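Local coordinates for protein adenylate kinase (Desulfovibrio gigas, PDB 2XB4) that probably catalyses the reversible transfer of the terminal phosphate group between ATP and AMP, and carries a bound zinc ion, at residues 91-94 with 95-99; 16-19 with 20-23; 149-152 with 153-156; 159-162 with 163-166; 177-180 with 181-184. All blocks are in the same frame, centred on the assembly; numbering follows the deposited sequence.

How the interactions relate
All five interactions are local, joining residues close in sequence. Interactions 1 and 2 each lie within one helix and are partly buried: helix 89-101 and helix 13-24 both turn a hydrocarbon side toward neighbouring elements, with their charged groups on the other sides. Interaction 5 is also partly buried but occupies the turn between two helices, where an asparagine side chain adds to the backbone bonding. Interactions 3 and 4 lie between strand 128-129 and helix 167-177, with centres about 18 Å apart, and both touch the same neighbouring subunit. Their chemistry differs: sulfur and metal hold interaction 3, whereas interaction 4, a surface contact, depends on an arginine-aspartate pair, two weakly bonded carbonyls and a water.

Interaction 1: 91-94 with 95-99; sequences QAQK and LFEAL
K94 and E97 lie on the outward side of the helix, L95 on its inward side, and backbone bonds tie each to the other half of 91-99. K94 O accepts the bond from A98 N (2.9 Å). The lysine chain runs out extended, its NZ making a long, weak ion pair with D61. E97 N bonds Q93 O (3.0 Å), and the side chains add a second link: Q93 NE2 donates to E97 OE2 at 2.8 Å, on the syn side of the carboxylate but 30° out of its plane. The oxygen lies almost in the plane of the Q93 amide, although the two flat groups stand 84° apart. Long charged chains suit this exposed side, and glutamate is long enough to meet the amide. Such i to i+4 pairing is characteristic of an alpha-helix, here helix 89-101, which packs on the parallel sheet of this P-loop kinase fold. Bonded by L95 N to Q91 O (2.8 Å), L95 sends its isobutyl group inward to L82, and L99 follows to W80 on the same strand, 80-83; branched hydrocarbon suits this buried side. A chi1 of 175° sets CG of L95 opposite the backbone N and leads the branch away from residues 91-94; only its CB stays near Q91 O, at 3.3 Å. Q91 itself, predicted to bind AMP, turns its OE1 to the backbone N of R87.

Interaction 2: 16-19 with 20-23; sequences QGNL and VKDK
V20, K21, D22 and K23 each donate a backbone bond to the residue four places earlier, Q16, G17, N18 and L19. The shortest joins K21 N to G17 O (2.9 Å), and that from V20 N to Q16 O measures 3.1 Å. These are the regular bonds of helix 13-24, whose first turn overlaps the phosphate-binding P-loop, where residues 10-15 are predicted to bind ATP.

Van der Waals contacts set side chains against carbonyl oxygens of the preceding turn. The CG2 methyl of V20 sits 3.4 Å from Q16 O. The CB of K21 is 3.5 Å from G17 O and its CG equally near N18 O.

Nonpolar packing favours one side. The side chain of V20 packs on L218 of helix 211-222 and on L26, and a compact beta-branched residue fills such a buried place well. L19 and Q16 both reach K215 of the same helix, L19 with its hydrocarbon branch.

Ionic contact is confined to the outer side. K21 is folded back by its chi2 of 88° and its bent chi4, which bring NZ to D22 OD1 at 2.9 Å in a salt bridge between sequence neighbours. The ammonium stands above the carboxylate plane, 44° out of it. N18 is close by, and it also packs on V153 of a neighbouring subunit.

The chemistry thus implies a helix of two characters: hydrocarbon turned to helix 211-222, and on the outer side a lysine and an aspartate that probably offset each other's charge where another subunit approaches.

Interaction 3: 149-152 with 153-156; sequences DVCR and VCGG. With ZN (zinc ion), chain B.
C151 and C154 point their sulfurs at one zinc ion through different first torsions. In C151, SG stands across the CA-CB bond from the backbone N (chi1 179°); in C154 it lies between the N and the carbonyl carbon (chi1 74°). Zinc is bound by C151 SG at 2.3 Å and C154 SG at 2.4 Å, and C129 and H135 complete the site.

The backbone between the cysteines wraps round the first sulfur in the manner of a zinc knuckle. C151 SG accepts from V153 N at 3.4 Å and from C154 N at 3.6 Å, while C151 O takes the bond from G155 N. The loop is closed by a straight bond from C151 N to G156 O (2.8 Å). V150 CB lies 3.4 Å from G156 O, and the valine packs on R36 of a neighbouring subunit. A further, weak bond runs from G156 N to C154 SG.

Glycine suits both places behind the metal: G155 has a positive phi, 81°, and G156, lacking a side chain, leaves room for C154 SG. The N-H groups directed at sulfur would probably draw off part of the negative charge of the zinc-bound thiolates, stabilising a metal site in the LID domain.

Interaction 4: 159-162 with 163-166; sequences SARA and DDQD
The backbone makes a type I beta-turn over 161-164, closed by a weak bond from D164 N to R161 O (3.0 Å); Q165 N is shared between R161 O and A162 O, both bonds weak. This turn leads from strand 158-159 of the LID into helix 167-177, with D166 as N-cap: its OD1 accepts from A169 N.

Across the turn R161 grips D164 side-on, one nitrogen to each carboxylate oxygen. R161 NE meets D164 OD2 at 2.8 Å, almost straight and in the guanidinium plane, though above that of the carboxylate. R161 NH2 reaches D164 OD1 at 2.9 Å on the syn side. The two flat groups are turned 52° apart, and the bend at chi3 (-59°) turns the guanidinium edge toward the aspartate. Aspartate suits this buried place because it can serve two arginines: OD1 also forms a salt bridge with R126, a residue of the tartrate pocket. R161, predicted to bind AMP, gives NH1 and NH2 to C129 O and K130 O, respectively, of a neighbouring subunit.

Q165, bent at chi2, passes A160 CB and donates through NE2 to M124 O. A water ties the turn together, accepting from R161 N at 2.8 Å and donating to D164 OD2 at the same distance.

Interaction 5: 177-180 with 181-184; sequences YYNT and VDGT
N179 supplies most of the polar bonding of this turn, chiefly to V181, D182 and G183. Its OD1 accepts two backbone N-H groups from the same face of the amide: V181 N at 2.9 Å, and D182 N at 3.1 Å from well above the plane. The first defines an Asx turn. A backbone bond lies beside it: N179 O takes G183 N (3.0 Å). CG of N179 is placed over the turn by a first torsion of 168°, trans to the backbone N. The same amide uses its other end as well: ND2 donates to D182 OD1 at 3.0 Å, close to the C-O axis of that oxygen, and also to D54 O of a neighbouring subunit. Asparagine fits because one short group offers both acceptor and donor. The hydroxyl of T184 is bonded to R87 O.

Ionic bonding involves D182 alone, whose OD2 forms a salt bridge with R55 of that same subunit.

Nonpolar packing joins the two ends. CB of T184 lies 3.6 Å from Y177 CD1, obliquely to the ring, and T184 CG2 is 3.7 Å from Y177 CE1; the side chains run about at right angles. Both touch F6, in the strand that leads to the P-loop. G183, the N-cap of helix 184-192, has its CA only 3.7 Å from N179 CB, a closeness that glycine accommodates.

The chemistry implies a reversal between helices 167-177 and 184-192 that is fixed by an asparagine satisfied at both ends, and a pair of carboxylate oxygens divided between the turn and another subunit.

Interaction 1: 91-94 with 95-99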
loop_
_atom_site.group_PDB
_atom_site.type_symbol
_atom_site.label_atom_id
_atom_site.label_comp_id
_atom_site.label_asym_id
_atom_site.label_seq_id
_atom_site.Cartn_x
_atom_site.Cartn_y
_atom_site.Cartn_z
ATOM N N GLN A 91 30.922 4.477 -17.517
ATOM C CA GLN A 91 30.653 5.708 -16.788
ATOM C C GLN A 91 31.754 6.011 -15.788
ATOM O O GLN A 91 32.103 7.242 -15.597
ATOM C CB GLN A 91 29.362 5.633 -15.955
ATOM C CG GLN A 91 28.127 5.555 -16.847
ATOM C CD GLN A 91 26.811 5.247 -16.022
ATOM O OE1 GLN A 91 26.842 4.777 -14.899
ATOM N NE2 GLN A 91 25.659 5.552 -16.622
ATOM N N ALA A 92 32.272 4.997 -15.080
ATOM C CA ALA A 92 33.247 5.315 -14.032
ATOM C C ALA A 92 34.506 5.936 -14.640
ATOM O O ALA A 92 35.182 6.841 -14.008
ATOM C CB ALA A 92 33.674 4.028 -13.268
ATOM N N GLN A 93 34.962 5.354 -15.774
ATOM C CA GLN A 93 36.212 5.852 -16.373
ATOM C C GLN A 93 35.917 7.283 -17.005
ATOM O O GLN A 93 36.727 8.210 -16.911
ATOM C CB GLN A 93 36.712 4.901 -17.463
ATOM C CG GLN A 93 37.889 5.514 -18.174
ATOM C CD GLN A 93 38.493 4.548 -19.175
ATOM O OE1 GLN A 93 38.071 3.384 -19.266
ATOM N NE2 GLN A 93 39.465 5.025 -19.954
ATOM N N LYS A 94 34.781 7.443 -17.662
ATOM C CA LYS A 94 34.467 8.809 -18.271
ATOM C C LYS A 94 34.397 9.846 -17.157
ATOM O O LYS A 94 34.896 11.016 -17.320
ATOM C CB LYS A 94 33.173 8.788 -19.107
ATOM C CG LYS A 94 33.462 7.980 -20.386
ATOM C CD LYS A 94 32.119 7.765 -21.189
ATOM C CE LYS A 94 32.467 7.555 -22.692
ATOM N NZ LYS A 94 31.319 6.811 -23.250
ATOM N N LEU A 95 33.813 9.444 -16.021
ATOM C CA LEU A 95 33.731 10.374 -14.872
ATOM C C LEU A 95 35.140 10.733 -14.332
ATOM O O LEU A 95 35.456 11.899 -14.088
ATOM C CB LEU A 95 32.880 9.803 -13.726
ATOM C CG LEU A 95 32.789 10.597 -12.384
ATOM C CD1 LEU A 95 31.973 11.901 -12.643
ATOM C CD2 LEU A 95 32.005 9.804 -11.333
ATOM N N PHE A 96 35.968 9.718 -14.124
ATOM C CA PHE A 96 37.322 9.988 -13.684
ATOM C C PHE A 96 38.074 10.973 -14.652
ATOM O O PHE A 96 38.708 11.940 -14.202
ATOM C CB PHE A 96 38.092 8.690 -13.549
ATOM C CG PHE A 96 39.491 8.922 -13.085
ATOM C CD1 PHE A 96 39.736 9.446 -11.803
ATOM C CD2 PHE A 96 40.560 8.694 -13.953
ATOM C CE1 PHE A 96 41.099 9.716 -11.411
ATOM C CE2 PHE A 96 41.915 8.956 -13.522
ATOM C CZ PHE A 96 42.127 9.447 -12.235
ATOM N N GLU A 97 37.974 10.762 -15.972
ATOM C CA GLU A 97 38.689 11.627 -16.928
ATOM C C GLU A 97 38.112 13.044 -16.902
ATOM O O GLU A 97 38.856 14.033 -16.970
ATOM C CB GLU A 97 38.556 11.021 -18.318
ATOM C CG GLU A 97 39.321 9.702 -18.389
ATOM C CD GLU A 97 38.990 8.810 -19.601
ATOM O OE1 GLU A 97 38.033 9.090 -20.377
ATOM O OE2 GLU A 97 39.684 7.777 -19.737
ATOM N N ALA A 98 36.794 13.135 -16.693
ATOM C CA ALA A 98 36.125 14.462 -16.645
ATOM C C ALA A 98 36.523 15.237 -15.372
ATOM O O ALA A 98 36.701 16.492 -15.390
ATOM C CB ALA A 98 34.576 14.299 -16.756
ATOM N N LEU A 99 36.605 14.537 -14.244
ATOM C CA LEU A 99 37.072 15.142 -13.005
ATOM C C LEU A 99 38.557 15.616 -13.122
ATOM O O LEU A 99 38.898 16.712 -12.729
ATOM C CB LEU A 99 36.945 14.129 -11.859
ATOM C CG LEU A 99 35.522 13.775 -11.320
ATOM C CD1 LEU A 99 35.738 12.614 -10.386
ATOM C CD2 LEU A 99 34.851 14.990 -10.551
#

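Interaction 2: 16-19 with 20-23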
loop_
_atom_site.group_PDB
_atom_site.type_symbol
_atom_site.label_atom_id
_atom_site.label_comp_id
_atom_site.label_asym_id
_atom_site.label_seq_id
_atom_site.Cartn_x
_atom_site.Cartn_y
_atom_site.Cartn_z
ATOM N N GLN A 16 23.989 6.089 6.000
ATOM C CA GLN A 16 25.432 6.339 6.206
ATOM C C GLN A 16 25.911 7.567 5.489
ATOM O O GLN A 16 26.664 8.355 6.069
ATOM C CB GLN A 16 26.324 5.132 5.806
ATOM C CG GLN A 16 26.090 3.866 6.630
ATOM C CD GLN A 16 26.231 4.137 8.150
ATOM O OE1 GLN A 16 25.411 3.657 8.921
ATOM N NE2 GLN A 16 27.253 4.927 8.573
ATOM N N GLY A 17 25.468 7.751 4.245
ATOM C CA GLY A 17 25.812 8.961 3.503
ATOM C C GLY A 17 25.320 10.219 4.176
ATOM O O GLY A 17 26.048 11.228 4.283
ATOM N N ASN A 18 24.073 10.195 4.632
ATOM C CA ASN A 18 23.534 11.336 5.409
ATOM C C ASN A 18 24.396 11.674 6.610
ATOM O O ASN A 18 24.645 12.828 6.861
ATOM C CB ASN A 18 22.102 11.041 5.865
ATOM C CG ASN A 18 21.438 12.244 6.505
ATOM O OD1 ASN A 18 21.146 12.217 7.688
ATOM N ND2 ASN A 18 21.238 13.305 5.746
ATOM N N LEU A 19 24.854 10.669 7.352
ATOM C CA LEU A 19 25.709 10.910 8.510
ATOM C C LEU A 19 27.025 11.601 8.103
ATOM O O LEU A 19 27.451 12.558 8.740
ATOM C CB LEU A 19 25.948 9.616 9.297
ATOM C CG LEU A 19 24.690 9.123 10.069
ATOM C CD1 LEU A 19 24.976 7.658 10.467
ATOM C CD2 LEU A 19 24.276 9.938 11.339
ATOM N N VAL A 20 27.584 11.195 6.968
ATOM C CA VAL A 20 28.886 11.722 6.536
ATOM C C VAL A 20 28.690 13.151 6.078
ATOM O O VAL A 20 29.426 14.031 6.465
ATOM C CB VAL A 20 29.455 10.890 5.363
ATOM C CG1 VAL A 20 30.673 11.614 4.688
ATOM C CG2 VAL A 20 29.849 9.478 5.819
ATOM N N LYS A 21 27.623 13.393 5.321
ATOM C CA LYS A 21 27.380 14.712 4.769
ATOM C C LYS A 21 27.092 15.776 5.847
ATOM O O LYS A 21 27.519 16.922 5.713
ATOM C CB LYS A 21 26.327 14.649 3.640
ATOM C CG LYS A 21 24.923 14.827 4.018
ATOM C CD LYS A 21 24.554 16.246 4.004
ATOM C CE LYS A 21 23.136 16.480 3.757
ATOM N NZ LYS A 21 22.358 16.285 4.980
ATOM N N ASP A 22 26.400 15.376 6.916
ATOM C CA ASP A 22 26.148 16.244 8.094
ATOM C C ASP A 22 27.415 16.535 8.835
ATOM O O ASP A 22 27.673 17.682 9.201
ATOM C CB ASP A 22 25.126 15.591 9.038
ATOM C CG ASP A 22 23.659 15.894 8.605
ATOM O OD1 ASP A 22 23.441 16.694 7.631
ATOM O OD2 ASP A 22 22.716 15.377 9.258
ATOM N N LYS A 23 28.210 15.519 9.093
ATOM C CA LYS A 23 29.486 15.705 9.862
ATOM C C LYS A 23 30.444 16.631 9.111
ATOM O O LYS A 23 31.089 17.450 9.709
ATOM C CB LYS A 23 30.182 14.354 10.131
ATOM C CG LYS A 23 30.887 14.193 11.485
ATOM C CD LYS A 23 32.058 15.199 11.668
ATOM C CE LYS A 23 32.544 15.336 13.141
ATOM N NZ LYS A 23 32.874 14.000 13.717
#

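Interaction 3: 149-152 with 153-156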
loop_
_atom_site.group_PDB
_atom_site.type_symbol
_atom_site.label_atom_id
_atom_site.label_comp_id
_atom_site.label_asym_id
_atom_site.label_seq_id
_atom_site.Cartn_x
_atom_site.Cartn_y
_atom_site.Cartn_z
ATOM N N ASP A 149 4.452 -11.239 15.983
ATOM C CA ASP A 149 3.904 -10.567 14.797
ATOM C C ASP A 149 3.765 -9.076 14.965
ATOM O O ASP A 149 3.211 -8.475 14.093
ATOM C CB ASP A 149 2.507 -11.094 14.473
ATOM C CG ASP A 149 2.530 -12.494 13.921
ATOM O OD1 ASP A 149 3.439 -12.803 13.122
ATOM O OD2 ASP A 149 1.644 -13.280 14.311
ATOM N N VAL A 150 4.197 -8.502 16.088
ATOM C CA VAL A 150 3.970 -7.050 16.327
ATOM C C VAL A 150 5.209 -6.213 16.497
ATOM O O VAL A 150 6.338 -6.712 16.715
ATOM C CB VAL A 150 2.954 -6.761 17.533
ATOM C CG1 VAL A 150 1.613 -7.435 17.238
ATOM C CG2 VAL A 150 3.483 -7.277 18.884
ATOM N N CYS A 151 5.002 -4.892 16.382
ATOM C CA CYS A 151 6.124 -3.943 16.459
ATOM C C CYS A 151 6.910 -4.093 17.764
ATOM O O CYS A 151 6.292 -4.098 18.828
ATOM C CB CYS A 151 5.567 -2.496 16.340
ATOM S SG CYS A 151 6.916 -1.284 16.466
ATOM N N ARG A 152 8.254 -4.211 17.700
ATOM C CA ARG A 152 9.102 -4.393 18.887
ATOM C C ARG A 152 9.219 -3.111 19.717
ATOM O O ARG A 152 9.710 -3.145 20.841
ATOM C CB ARG A 152 10.517 -4.787 18.439
ATOM C CG ARG A 152 11.170 -3.624 17.587
ATOM C CD ARG A 152 12.518 -4.021 17.023
ATOM N NE ARG A 152 13.314 -4.688 18.042
ATOM C CZ ARG A 152 14.093 -4.022 18.883
ATOM N NH1 ARG A 152 14.121 -2.665 18.764
ATOM N NH2 ARG A 152 14.814 -4.695 19.825
ATOM N N VAL A 153 8.810 -1.969 19.159
ATOM C CA VAL A 153 8.889 -0.680 19.899
ATOM C C VAL A 153 7.584 -0.441 20.633
ATOM O O VAL A 153 7.603 -0.075 21.799
ATOM C CB VAL A 153 9.093 0.531 18.915
ATOM C CG1 VAL A 153 9.186 1.875 19.707
ATOM C CG2 VAL A 153 10.358 0.377 18.082
ATOM N N CYS A 154 6.443 -0.606 19.957
ATOM C CA CYS A 154 5.173 -0.157 20.559
ATOM C C CYS A 154 4.058 -1.195 20.561
ATOM O O CYS A 154 2.978 -0.929 21.122
ATOM C CB CYS A 154 4.655 1.136 19.886
ATOM S SG CYS A 154 3.969 0.751 18.178
ATOM N N GLY A 155 4.288 -2.353 19.959
ATOM C CA GLY A 155 3.287 -3.432 19.919
ATOM C C GLY A 155 2.239 -3.233 18.834
ATOM O O GLY A 155 1.305 -4.025 18.713
ATOM N N GLY A 156 2.421 -2.246 17.970
ATOM C CA GLY A 156 1.476 -2.049 16.853
ATOM C C GLY A 156 1.542 -3.169 15.826
ATOM O O GLY A 156 2.518 -3.918 15.714
HETATM ZN ZN ZN B . 5.568 0.624 16.465
#

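Interaction 4: 159-162 with 163-166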
loop_
_atom_site.group_PDB
_atom_site.type_symbol
_atom_site.label_atom_id
_atom_site.label_comp_id
_atom_site.label_asym_id
_atom_site.label_seq_id
_atom_site.Cartn_x
_atom_site.Cartn_y
_atom_site.Cartn_z
ATOM N N SER A 159 3.096 -4.697 8.846
ATOM C CA SER A 159 2.779 -5.227 7.521
ATOM C C SER A 159 3.966 -5.166 6.623
ATOM O O SER A 159 4.944 -4.473 6.928
ATOM C CB SER A 159 1.593 -4.486 6.954
ATOM O OG SER A 159 1.944 -3.201 6.735
ATOM N N ALA A 160 3.893 -5.879 5.496
ATOM C CA ALA A 160 4.958 -5.816 4.526
ATOM C C ALA A 160 4.648 -4.783 3.427
ATOM O O ALA A 160 3.468 -4.537 3.151
ATOM C CB ALA A 160 5.216 -7.214 3.947
ATOM N N ARG A 161 5.671 -4.209 2.788
ATOM C CA ARG A 161 5.392 -3.314 1.629
ATOM C C ARG A 161 5.592 -4.104 0.355
ATOM O O ARG A 161 6.598 -4.797 0.213
ATOM C CB ARG A 161 6.383 -2.141 1.593
ATOM C CG ARG A 161 6.438 -1.315 2.904
ATOM C CD ARG A 161 7.320 -0.036 2.711
ATOM N NE ARG A 161 8.737 -0.325 2.305
ATOM C CZ ARG A 161 9.599 0.640 1.919
ATOM N NH1 ARG A 161 9.166 1.934 1.798
ATOM N NH2 ARG A 161 10.863 0.309 1.580
ATOM N N ALA A 162 4.652 -3.950 -0.585
ATOM C CA ALA A 162 4.724 -4.731 -1.805
ATOM C C ALA A 162 6.086 -4.543 -2.542
ATOM O O ALA A 162 6.614 -5.505 -3.098
ATOM C CB ALA A 162 3.571 -4.374 -2.746
ATOM N N ASP A 163 6.634 -3.327 -2.612
ATOM C CA ASP A 163 7.893 -3.120 -3.371
ATOM C C ASP A 163 9.079 -3.858 -2.721
ATOM O O ASP A 163 10.036 -4.245 -3.428
ATOM C CB ASP A 163 8.325 -1.621 -3.416
ATOM C CG ASP A 163 7.484 -0.761 -4.444
ATOM O OD1 ASP A 163 6.823 -1.336 -5.381
ATOM O OD2 ASP A 163 7.484 0.504 -4.304
ATOM N N ASP A 164 9.044 -4.003 -1.394
ATOM C CA ASP A 164 10.067 -4.777 -0.676
ATOM C C ASP A 164 9.940 -6.290 -0.945
ATOM O O ASP A 164 10.929 -7.000 -0.767
ATOM C CB ASP A 164 9.988 -4.625 0.815
ATOM C CG ASP A 164 10.360 -3.205 1.332
ATOM O OD1 ASP A 164 11.163 -2.462 0.704
ATOM O OD2 ASP A 164 9.863 -2.875 2.417
ATOM N N GLN A 165 8.752 -6.756 -1.356
ATOM C CA GLN A 165 8.517 -8.148 -1.693
ATOM C C GLN A 165 8.614 -8.464 -3.180
ATOM O O GLN A 165 8.409 -9.625 -3.602
ATOM C CB GLN A 165 7.136 -8.611 -1.176
ATOM C CG GLN A 165 6.883 -8.238 0.303
ATOM C CD GLN A 165 8.019 -8.715 1.230
ATOM O OE1 GLN A 165 8.457 -9.864 1.135
ATOM N NE2 GLN A 165 8.484 -7.850 2.120
ATOM N N ASP A 166 9.006 -7.495 -3.994
ATOM C CA ASP A 166 9.006 -7.691 -5.450
ATOM C C ASP A 166 10.407 -8.269 -5.833
ATOM O O ASP A 166 11.395 -7.522 -6.098
ATOM C CB ASP A 166 8.762 -6.365 -6.155
ATOM C CG ASP A 166 8.726 -6.487 -7.673
ATOM O OD1 ASP A 166 9.147 -7.551 -8.296
ATOM O OD2 ASP A 166 8.320 -5.455 -8.260
HETATM O O HOH W 1 8.325 -4.870 3.571
#

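Interaction 5: 177-180 with 181-184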
loop_
_atom_site.group_PDB
_atom_site.type_symbol
_atom_site.label_atom_id
_atom_site.label_comp_id
_atom_site.label_asym_id
_atom_site.label_seq_id
_atom_site.Cartn_x
_atom_site.Cartn_y
_atom_site.Cartn_z
ATOM N N TYR A 177 24.152 -4.152 -9.770
ATOM C CA TYR A 177 25.105 -3.732 -8.701
ATOM C C TYR A 177 26.241 -4.788 -8.599
ATOM O O TYR A 177 27.474 -4.464 -8.613
ATOM C CB TYR A 177 24.420 -3.579 -7.327
ATOM C CG TYR A 177 25.466 -3.033 -6.330
ATOM C CD1 TYR A 177 25.764 -1.657 -6.313
ATOM C CD2 TYR A 177 26.277 -3.907 -5.560
ATOM C CE1 TYR A 177 26.771 -1.143 -5.505
ATOM C CE2 TYR A 177 27.299 -3.421 -4.726
ATOM C CZ TYR A 177 27.531 -2.026 -4.709
ATOM O OH TYR A 177 28.536 -1.511 -3.910
ATOM N N TYR A 178 25.852 -6.072 -8.623
ATOM C CA TYR A 178 26.872 -7.091 -8.286
ATOM C C TYR A 178 27.657 -7.626 -9.489
ATOM O O TYR A 178 28.497 -8.515 -9.343
ATOM C CB TYR A 178 26.223 -8.250 -7.539
ATOM C CG TYR A 178 25.908 -7.891 -6.073
ATOM C CD1 TYR A 178 26.848 -8.144 -5.043
ATOM C CD2 TYR A 178 24.668 -7.344 -5.732
ATOM C CE1 TYR A 178 26.579 -7.798 -3.680
ATOM C CE2 TYR A 178 24.317 -7.021 -4.384
ATOM C CZ TYR A 178 25.296 -7.229 -3.350
ATOM O OH TYR A 178 25.000 -7.004 -2.023
ATOM N N ASN A 179 27.420 -7.024 -10.649
ATOM C CA ASN A 179 28.086 -7.394 -11.917
ATOM C C ASN A 179 29.556 -6.920 -11.808
ATOM O O ASN A 179 29.868 -5.683 -11.843
ATOM C CB ASN A 179 27.257 -6.748 -13.066
ATOM C CG ASN A 179 27.942 -6.774 -14.399
ATOM O OD1 ASN A 179 29.030 -7.338 -14.570
ATOM N ND2 ASN A 179 27.335 -6.053 -15.362
ATOM N N THR A 180 30.469 -7.873 -11.641
ATOM C CA THR A 180 31.893 -7.508 -11.468
ATOM C C THR A 180 32.576 -7.499 -12.851
ATOM O O THR A 180 33.779 -7.280 -12.911
ATOM C CB THR A 180 32.674 -8.539 -10.549
ATOM O OG1 THR A 180 32.661 -9.859 -11.174
ATOM C CG2 THR A 180 32.124 -8.642 -9.124
ATOM N N VAL A 181 31.853 -7.740 -13.956
ATOM C CA VAL A 181 32.482 -7.611 -15.298
ATOM C C VAL A 181 32.485 -6.093 -15.575
ATOM O O VAL A 181 33.504 -5.518 -15.864
ATOM C CB VAL A 181 31.755 -8.401 -16.382
ATOM C CG1 VAL A 181 32.462 -8.232 -17.836
ATOM C CG2 VAL A 181 31.697 -9.904 -15.997
ATOM N N ASP A 182 31.312 -5.456 -15.573
ATOM C CA ASP A 182 31.251 -4.023 -15.977
ATOM C C ASP A 182 30.097 -3.301 -15.271
ATOM O O ASP A 182 29.701 -2.217 -15.696
ATOM C CB ASP A 182 31.239 -3.878 -17.513
ATOM C CG ASP A 182 30.058 -4.628 -18.230
ATOM O OD1 ASP A 182 29.148 -5.206 -17.595
ATOM O OD2 ASP A 182 30.036 -4.556 -19.485
ATOM N N GLY A 183 29.618 -3.872 -14.173
ATOM C CA GLY A 183 28.474 -3.255 -13.450
ATOM C C GLY A 183 29.010 -2.390 -12.272
ATOM O O GLY A 183 30.160 -1.869 -12.326
ATOM N N THR A 184 28.234 -2.257 -11.188
ATOM C CA THR A 184 28.646 -1.242 -10.213
ATOM C C THR A 184 29.803 -1.660 -9.332
ATOM O O THR A 184 30.633 -0.823 -9.024
ATOM C CB THR A 184 27.437 -0.834 -9.370
ATOM O OG1 THR A 184 26.348 -0.645 -10.273
ATOM C CG2 THR A 184 27.729 0.493 -8.669
#